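Local coordinates for phosphatidylinositol 4,5-bisphosphate-binding protein SLM1 (Saccharomyces cerevisiae, PDB 4A6H) that binds phosphatidylinositol 4,5-bisphosphate through its PH domain and acts with SLM2 as an effector of TORC2 and calcineurin signalling in actin polarization, at residues E13-F18 with N95-A100; C57-H62 with F80-K85. One frame throughout, in Å; residues are numbered along the deposited sequence.

Contact 1: E13-F18 with N95-A100; sequences ERRSKF and NWVFKA. With I4D (D-myo-inositol-4-phosphate), chain G; PO4 (phosphate ion), chain E.
Arg-14 lays its aliphatic stem over the face of the Phe-98 ring, in a CH-pi contact with CG 4.1 Å from the ring centroid. The stem runs extended, CG anti to the backbone N, and brings CD to 3.3 Å from CE3 of Trp-96; the bend at CG-CD (chi3 64°) then sets NE over one face of the indole, toward its rim. The cation-pi contact that follows is off-centre, CZ lying 4.9 Å from the centroid of the six-membered ring, with the guanidinium and indole planes 31° apart. One arginine thus spans two aromatic residues, while its NH1 is claimed by a salt bridge to Glu-36.

These groups hang from a seam of the PH-domain sheet where the antiparallel strands 8-16 and 95-99 meet. Glu-13 and Lys-99 form a hydrogen-bonded pair, with Lys-99 N 2.7 Å from Glu-13 O; Arg-14 and Phe-98 form the next, non-hydrogen-bonded pair. Arg-15 N donates to Val-97 O at 2.8 Å, almost straight at 171°. Beyond that bond the direct pairing gives way, and a water bridges Arg-15 O and Val-97 N.

Glu-13 and Lys-99 run side by side on the sheet face away from Phe-98. Their salt bridge is long, OE1 to NZ 3.9 Å, and a water joining Glu-13 OE2 to NZ supplements it. Lys-99 NZ also makes a weak hydrogen bond to O2 of inositol-4-phosphate, and Tyr-22 gives it a cation-pi neighbour. On the same flank the Arg-15 guanidinium has one face against the Val-97 methyls, NH1 being 3.6 Å from CG2.

Arg-15 and Lys-99 belong to the pocket that holds inositol-4-phosphate, and their basic ends suit a phosphorylated headgroup, consistent with the non-canonical site of this domain; Glu-13 probably tempers the charge of Lys-99.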
loop_
_atom_site.group_PDB
_atom_site.type_symbol
_atom_site.label_atom_id
_atom_site.label_comp_id
_atom_site.label_asym_id
_atom_site.label_seq_id
_atom_site.Cartn_x
_atom_site.Cartn_y
_atom_site.Cartn_z
ATOM N N GLU A 13 12.821 -18.778 -4.940
ATOM C CA GLU A 13 13.719 -19.654 -4.206
ATOM C C GLU A 13 14.673 -18.810 -3.392
ATOM O O GLU A 13 15.250 -17.858 -3.904
ATOM C CB GLU A 13 14.492 -20.538 -5.165
ATOM C CG GLU A 13 13.589 -21.467 -5.939
ATOM C CD GLU A 13 14.359 -22.359 -6.872
ATOM O OE1 GLU A 13 14.656 -21.918 -8.003
ATOM O OE2 GLU A 13 14.671 -23.497 -6.470
ATOM N N ARG A 14 14.836 -19.132 -2.119
ATOM C CA ARG A 14 15.734 -18.370 -1.260
ATOM C C ARG A 14 16.915 -19.260 -0.942
ATOM O O ARG A 14 16.736 -20.415 -0.562
ATOM C CB ARG A 14 15.028 -17.946 0.029
ATOM C CG ARG A 14 15.845 -16.977 0.879
ATOM C CD ARG A 14 15.178 -16.677 2.208
ATOM N NE ARG A 14 15.086 -17.873 3.035
ATOM C CZ ARG A 14 13.943 -18.460 3.374
ATOM N NH1 ARG A 14 12.787 -17.949 2.972
ATOM N NH2 ARG A 14 13.957 -19.552 4.124
ATOM N N ARG A 15 18.125 -18.750 -1.112
ATOM C CA ARG A 15 19.295 -19.570 -0.831
ATOM C C ARG A 15 19.558 -19.595 0.666
ATOM O O ARG A 15 19.494 -18.569 1.341
ATOM C CB ARG A 15 20.535 -19.055 -1.565
ATOM C CG ARG A 15 21.716 -20.008 -1.445
ATOM C CD ARG A 15 23.046 -19.312 -1.702
ATOM N NE ARG A 15 23.146 -18.797 -3.063
ATOM C CZ ARG A 15 23.814 -17.697 -3.395
ATOM N NH1 ARG A 15 24.439 -16.991 -2.461
ATOM N NH2 ARG A 15 23.848 -17.298 -4.659
ATOM N N SER A 16 19.827 -20.782 1.199
ATOM C CA SER A 16 20.262 -20.865 2.580
ATOM C C SER A 16 21.769 -21.035 2.626
ATOM O O SER A 16 22.313 -21.973 2.052
ATOM C CB SER A 16 19.606 -22.028 3.310
ATOM O OG SER A 16 20.213 -22.173 4.584
ATOM N N LYS A 17 22.416 -20.110 3.320
ATOM C CA LYS A 17 23.855 -20.111 3.511
ATOM C C LYS A 17 24.301 -21.330 4.309
ATOM O O LYS A 17 25.435 -21.796 4.170
ATOM C CB LYS A 17 24.242 -18.820 4.235
ATOM C CG LYS A 17 25.607 -18.801 4.886
ATOM C CD LYS A 17 25.791 -17.474 5.600
ATOM C CE LYS A 17 27.116 -17.387 6.331
ATOM N NZ LYS A 17 27.216 -16.102 7.077
ATOM N N PHE A 18 23.403 -21.857 5.135
ATOM C CA PHE A 18 23.739 -22.997 5.986
ATOM C C PHE A 18 23.322 -24.322 5.357
ATOM O O PHE A 18 24.081 -25.284 5.390
ATOM C CB PHE A 18 23.146 -22.814 7.389
ATOM C CG PHE A 18 23.609 -21.558 8.070
ATOM C CD1 PHE A 18 24.856 -21.501 8.672
ATOM C CD2 PHE A 18 22.818 -20.422 8.076
ATOM C CE1 PHE A 18 25.295 -20.342 9.279
ATOM C CE2 PHE A 18 23.253 -19.264 8.684
ATOM C CZ PHE A 18 24.493 -19.228 9.290
ATOM N N ASN A 95 22.594 -10.623 4.523
ATOM C CA ASN A 95 22.077 -10.589 3.160
ATOM C C ASN A 95 21.483 -11.916 2.735
ATOM O O ASN A 95 22.096 -12.965 2.908
ATOM C CB ASN A 95 23.199 -10.218 2.197
ATOM C CG ASN A 95 23.812 -8.880 2.517
ATOM O OD1 ASN A 95 23.258 -7.844 2.171
ATOM N ND2 ASN A 95 24.952 -8.892 3.201
ATOM N N TRP A 96 20.283 -11.857 2.174
ATOM C CA TRP A 96 19.624 -13.042 1.656
ATOM C C TRP A 96 19.533 -12.990 0.144
ATOM O O TRP A 96 19.322 -11.928 -0.444
ATOM C CB TRP A 96 18.236 -13.180 2.261
ATOM C CG TRP A 96 18.259 -13.805 3.630
ATOM C CD1 TRP A 96 19.366 -14.136 4.363
ATOM C CD2 TRP A 96 17.127 -14.179 4.422
ATOM N NE1 TRP A 96 18.990 -14.689 5.565
ATOM C CE2 TRP A 96 17.622 -14.726 5.627
ATOM C CE3 TRP A 96 15.747 -14.096 4.237
ATOM C CZ2 TRP A 96 16.777 -15.196 6.640
ATOM C CZ3 TRP A 96 14.909 -14.568 5.249
ATOM C CH2 TRP A 96 15.430 -15.108 6.429
ATOM N N VAL A 97 19.710 -14.143 -0.489
ATOM C CA VAL A 97 19.737 -14.208 -1.938
ATOM C C VAL A 97 18.493 -14.929 -2.421
ATOM O O VAL A 97 18.181 -16.025 -1.938
ATOM C CB VAL A 97 20.999 -14.925 -2.437
ATOM C CG1 VAL A 97 20.961 -15.071 -3.953
ATOM C CG2 VAL A 97 22.251 -14.156 -2.008
ATOM N N PHE A 98 17.771 -14.290 -3.341
ATOM C CA PHE A 98 16.572 -14.849 -3.934
ATOM C C PHE A 98 16.773 -15.143 -5.403
ATOM O O PHE A 98 17.513 -14.447 -6.093
ATOM C CB PHE A 98 15.394 -13.884 -3.776
ATOM C CG PHE A 98 14.928 -13.728 -2.355
ATOM C CD1 PHE A 98 15.489 -12.766 -1.539
ATOM C CD2 PHE A 98 13.935 -14.549 -1.832
ATOM C CE1 PHE A 98 15.065 -12.619 -0.229
ATOM C CE2 PHE A 98 13.511 -14.402 -0.525
ATOM C CZ PHE A 98 14.072 -13.436 0.277
ATOM N N LYS A 99 16.103 -16.181 -5.879
ATOM C CA LYS A 99 16.196 -16.566 -7.271
ATOM C C LYS A 99 14.799 -16.720 -7.864
ATOM O O LYS A 99 13.974 -17.469 -7.345
ATOM C CB LYS A 99 16.999 -17.862 -7.415
ATOM C CG LYS A 99 17.127 -18.357 -8.854
ATOM C CD LYS A 99 18.117 -19.514 -8.985
ATOM C CE LYS A 99 17.611 -20.772 -8.325
ATOM N NZ LYS A 99 18.490 -21.929 -8.673
ATOM N N ALA A 100 14.544 -16.020 -8.968
ATOM C CA ALA A 100 13.260 -16.112 -9.644
ATOM C C ALA A 100 13.402 -17.016 -10.860
ATOM O O ALA A 100 14.470 -17.591 -11.106
ATOM C CB ALA A 100 12.760 -14.732 -10.055
HETATM O O5 I4D G . 23.997 -19.849 -5.328
HETATM C C5 I4D G . 23.723 -20.927 -6.383
HETATM C C6 I4D G . 23.144 -20.296 -7.702
HETATM O O6 I4D G . 23.761 -19.132 -8.161
HETATM C C4 I4D G . 23.664 -22.473 -5.887
HETATM O O4 I4D G . 24.423 -22.934 -4.759
HETATM P P4 I4D G . 23.953 -23.206 -3.327
HETATM O O43 I4D G . 22.501 -23.472 -3.199
HETATM O O42 I4D G . 24.290 -22.093 -2.443
HETATM O O41 I4D G . 24.740 -24.346 -2.840
HETATM C C3 I4D G . 23.578 -23.387 -7.057
HETATM O O3 I4D G . 23.054 -24.624 -6.618
HETATM C C2 I4D G . 22.698 -22.810 -8.171
HETATM O O2 I4D G . 21.439 -23.408 -8.364
HETATM C C1 I4D G . 22.738 -21.329 -8.725
HETATM O O1 I4D G . 21.937 -20.995 -9.897
HETATM P P PO4 E . 25.858 -12.680 5.003
HETATM O O1 PO4 E . 26.194 -13.525 3.799
HETATM O O2 PO4 E . 24.582 -13.194 5.629
HETATM O O3 PO4 E . 26.989 -12.765 6.001
HETATM O O4 PO4 E . 25.672 -11.242 4.591
HETATM O O HOH W 1 12.965 -19.646 -8.760
HETATM O O HOH W 2 17.388 -24.061 -7.829
HETATM O O HOH W 3 20.852 -16.213 1.140
#

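Contact 2: C57-H62 with F80-K85; sequences CTVTEH and FVLHAK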
loop_
_atom_site.group_PDB
_atom_site.type_symbol
_atom_site.label_atom_id
_atom_site.label_comp_id
_atom_site.label_asym_id
_atom_site.label_seq_id
_atom_site.Cartn_x
_atom_site.Cartn_y
_atom_site.Cartn_z
ATOM N N CYS A 57 14.580 -3.206 5.256
ATOM C CA CYS A 57 15.279 -3.956 4.221
ATOM C C CYS A 57 15.571 -3.076 3.027
ATOM O O CYS A 57 14.894 -2.076 2.794
ATOM C CB CYS A 57 14.443 -5.152 3.754
ATOM S SG CYS A 57 14.165 -6.401 5.021
ATOM N N THR A 58 16.593 -3.454 2.272
ATOM C CA THR A 58 16.868 -2.843 0.979
ATOM C C THR A 58 17.200 -3.926 -0.038
ATOM O O THR A 58 17.522 -5.056 0.330
ATOM C CB THR A 58 18.053 -1.856 1.035
ATOM O OG1 THR A 58 19.235 -2.526 1.498
ATOM C CG2 THR A 58 17.739 -0.681 1.948
ATOM N N VAL A 59 17.099 -3.599 -1.323
ATOM C CA VAL A 59 17.611 -4.492 -2.352
ATOM C C VAL A 59 18.847 -3.858 -2.953
ATOM O O VAL A 59 18.846 -2.682 -3.339
ATOM C CB VAL A 59 16.564 -4.869 -3.431
ATOM C CG1 VAL A 59 15.507 -5.809 -2.829
ATOM C CG2 VAL A 59 15.921 -3.627 -4.039
ATOM N N THR A 60 19.921 -4.630 -3.003
ATOM C CA THR A 60 21.211 -4.053 -3.314
ATOM C C THR A 60 21.652 -4.445 -4.719
ATOM O O THR A 60 21.649 -3.618 -5.632
ATOM C CB THR A 60 22.249 -4.434 -2.250
ATOM O OG1 THR A 60 22.244 -5.853 -2.064
ATOM C CG2 THR A 60 21.905 -3.770 -0.919
ATOM N N GLU A 61 22.018 -5.701 -4.906
ATOM C CA GLU A 61 22.476 -6.128 -6.213
ATOM C C GLU A 61 21.552 -7.142 -6.858
ATOM O O GLU A 61 20.699 -7.755 -6.193
ATOM C CB GLU A 61 23.907 -6.663 -6.155
ATOM C CG GLU A 61 24.158 -7.648 -5.051
ATOM C CD GLU A 61 25.580 -8.173 -5.043
ATOM O OE1 GLU A 61 26.191 -8.300 -6.126
ATOM O OE2 GLU A 61 26.085 -8.466 -3.943
ATOM N N HIS A 62 21.716 -7.296 -8.162
ATOM C CA HIS A 62 21.022 -8.314 -8.910
ATOM C C HIS A 62 21.858 -8.798 -10.080
ATOM O O HIS A 62 22.839 -8.163 -10.486
ATOM C CB HIS A 62 19.651 -7.819 -9.386
ATOM C CG HIS A 62 19.724 -6.712 -10.385
ATOM N ND1 HIS A 62 20.121 -6.916 -11.689
ATOM C CD2 HIS A 62 19.457 -5.388 -10.275
ATOM C CE1 HIS A 62 20.098 -5.766 -12.341
ATOM N NE2 HIS A 62 19.701 -4.822 -11.505
ATOM N N PHE A 80 18.650 -11.872 -6.954
ATOM C CA PHE A 80 18.828 -10.572 -6.322
ATOM C C PHE A 80 19.122 -10.715 -4.839
ATOM O O PHE A 80 18.890 -11.774 -4.247
ATOM C CB PHE A 80 17.639 -9.623 -6.582
ATOM C CG PHE A 80 16.362 -10.002 -5.866
ATOM C CD1 PHE A 80 15.470 -10.900 -6.432
ATOM C CD2 PHE A 80 16.045 -9.433 -4.640
ATOM C CE1 PHE A 80 14.284 -11.241 -5.773
ATOM C CE2 PHE A 80 14.869 -9.768 -3.979
ATOM C CZ PHE A 80 13.991 -10.673 -4.552
ATOM N N VAL A 81 19.645 -9.646 -4.247
ATOM C CA VAL A 81 20.014 -9.636 -2.841
ATOM C C VAL A 81 19.139 -8.682 -2.051
ATOM O O VAL A 81 18.943 -7.522 -2.443
ATOM C CB VAL A 81 21.479 -9.201 -2.668
ATOM C CG1 VAL A 81 21.854 -9.175 -1.193
ATOM C CG2 VAL A 81 22.399 -10.113 -3.478
ATOM N N LEU A 82 18.618 -9.188 -0.939
ATOM C CA LEU A 82 17.858 -8.409 0.031
ATOM C C LEU A 82 18.744 -8.228 1.255
ATOM O O LEU A 82 19.214 -9.204 1.838
ATOM C CB LEU A 82 16.551 -9.128 0.393
ATOM C CG LEU A 82 15.564 -8.389 1.293
ATOM C CD1 LEU A 82 15.041 -7.144 0.594
ATOM C CD2 LEU A 82 14.417 -9.314 1.653
ATOM N N HIS A 83 18.976 -6.971 1.633
ATOM C CA HIS A 83 19.883 -6.621 2.725
ATOM C C HIS A 83 19.107 -6.156 3.952
ATOM O O HIS A 83 18.162 -5.386 3.823
ATOM C CB HIS A 83 20.801 -5.487 2.263
ATOM C CG HIS A 83 21.736 -4.984 3.318
ATOM N ND1 HIS A 83 22.905 -5.637 3.645
ATOM C CD2 HIS A 83 21.694 -3.874 4.094
ATOM C CE1 HIS A 83 23.536 -4.961 4.587
ATOM N NE2 HIS A 83 22.825 -3.885 4.875
ATOM N N ALA A 84 19.499 -6.619 5.139
ATOM C CA ALA A 84 18.852 -6.184 6.378
ATOM C C ALA A 84 19.565 -5.001 7.026
ATOM O O ALA A 84 20.776 -5.040 7.264
ATOM C CB ALA A 84 18.756 -7.342 7.364
ATOM N N LYS A 85 18.803 -3.958 7.336
ATOM C CA LYS A 85 19.350 -2.754 7.955
ATOM C C LYS A 85 19.255 -2.852 9.467
ATOM O O LYS A 85 19.868 -2.065 10.191
ATOM C CB LYS A 85 18.601 -1.515 7.466
ATOM C CG LYS A 85 18.876 -1.179 6.003
ATOM C CD LYS A 85 18.314 0.182 5.609
ATOM C CE LYS A 85 16.793 0.208 5.669
ATOM N NZ LYS A 85 16.236 1.449 5.051
HETATM O O HOH W 4 13.807 0.452 3.722
#
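A beta bulge divides this antiparallel pairing of strands 57-62 and 79-84 at the edge of the PH-domain sheet, and Val-81 sits opposite it. Val-81 O accepts from Thr-60 N at 3.1 Å, whereas Val-81 N donates to Glu-61 O at 2.9 Å, so two residues of one strand face a single residue of the other. The valine methyls fork between them: CG1 meets Thr-60 OG1, and CG2 packs 3.4 Å from Glu-61 CG.

Before the bulge the register is regular. Thr-58 and His-83 form a hydrogen-bonded pair, His-83 N reaching Thr-58 O at 2.7 Å, and their side chains lie alongside each other. With chi1 at 58°, Thr-58 directs OG1 to the edge of the imidazole, near its plane, while CG2 crosses the Lys-85 chain at about a right angle. The ring's ND1 is hydrogen-bonded to Asn-95.

Cys-57 faces the other way, into the core with Val-59, Leu-82 and Phe-80, and helix 103-116 covers part of that side through Phe-110 and Leu-113. Leu-82, its CG anti to the backbone N, carries CD1 under strand 57-62, 3.3 Å from Thr-58 O and touching Cys-57 CB and Val-59 CG1.

In the fold
From the N terminus, strand 8-16 comes first, and its partner in contact 1 is the last strand of the domain, 95-99, so this contact closes a loop of 76 residues between the two segments. Contact 2 is nested inside that loop: strand 57-62 pairs with strand 79-84, with 17 residues between the segments, of which 67-75 are not modelled. The two contacts do not cross. Strands 79-84 and 95-99 are sheet neighbours, so the order 8-16, 95-99, 79-84, 57-62 runs unbroken through both contacts, joined by Trp-96 O with Leu-82 N. Helix 103-116 follows strand 95-99 and packs against the contact 2 strands, completing the PH fold.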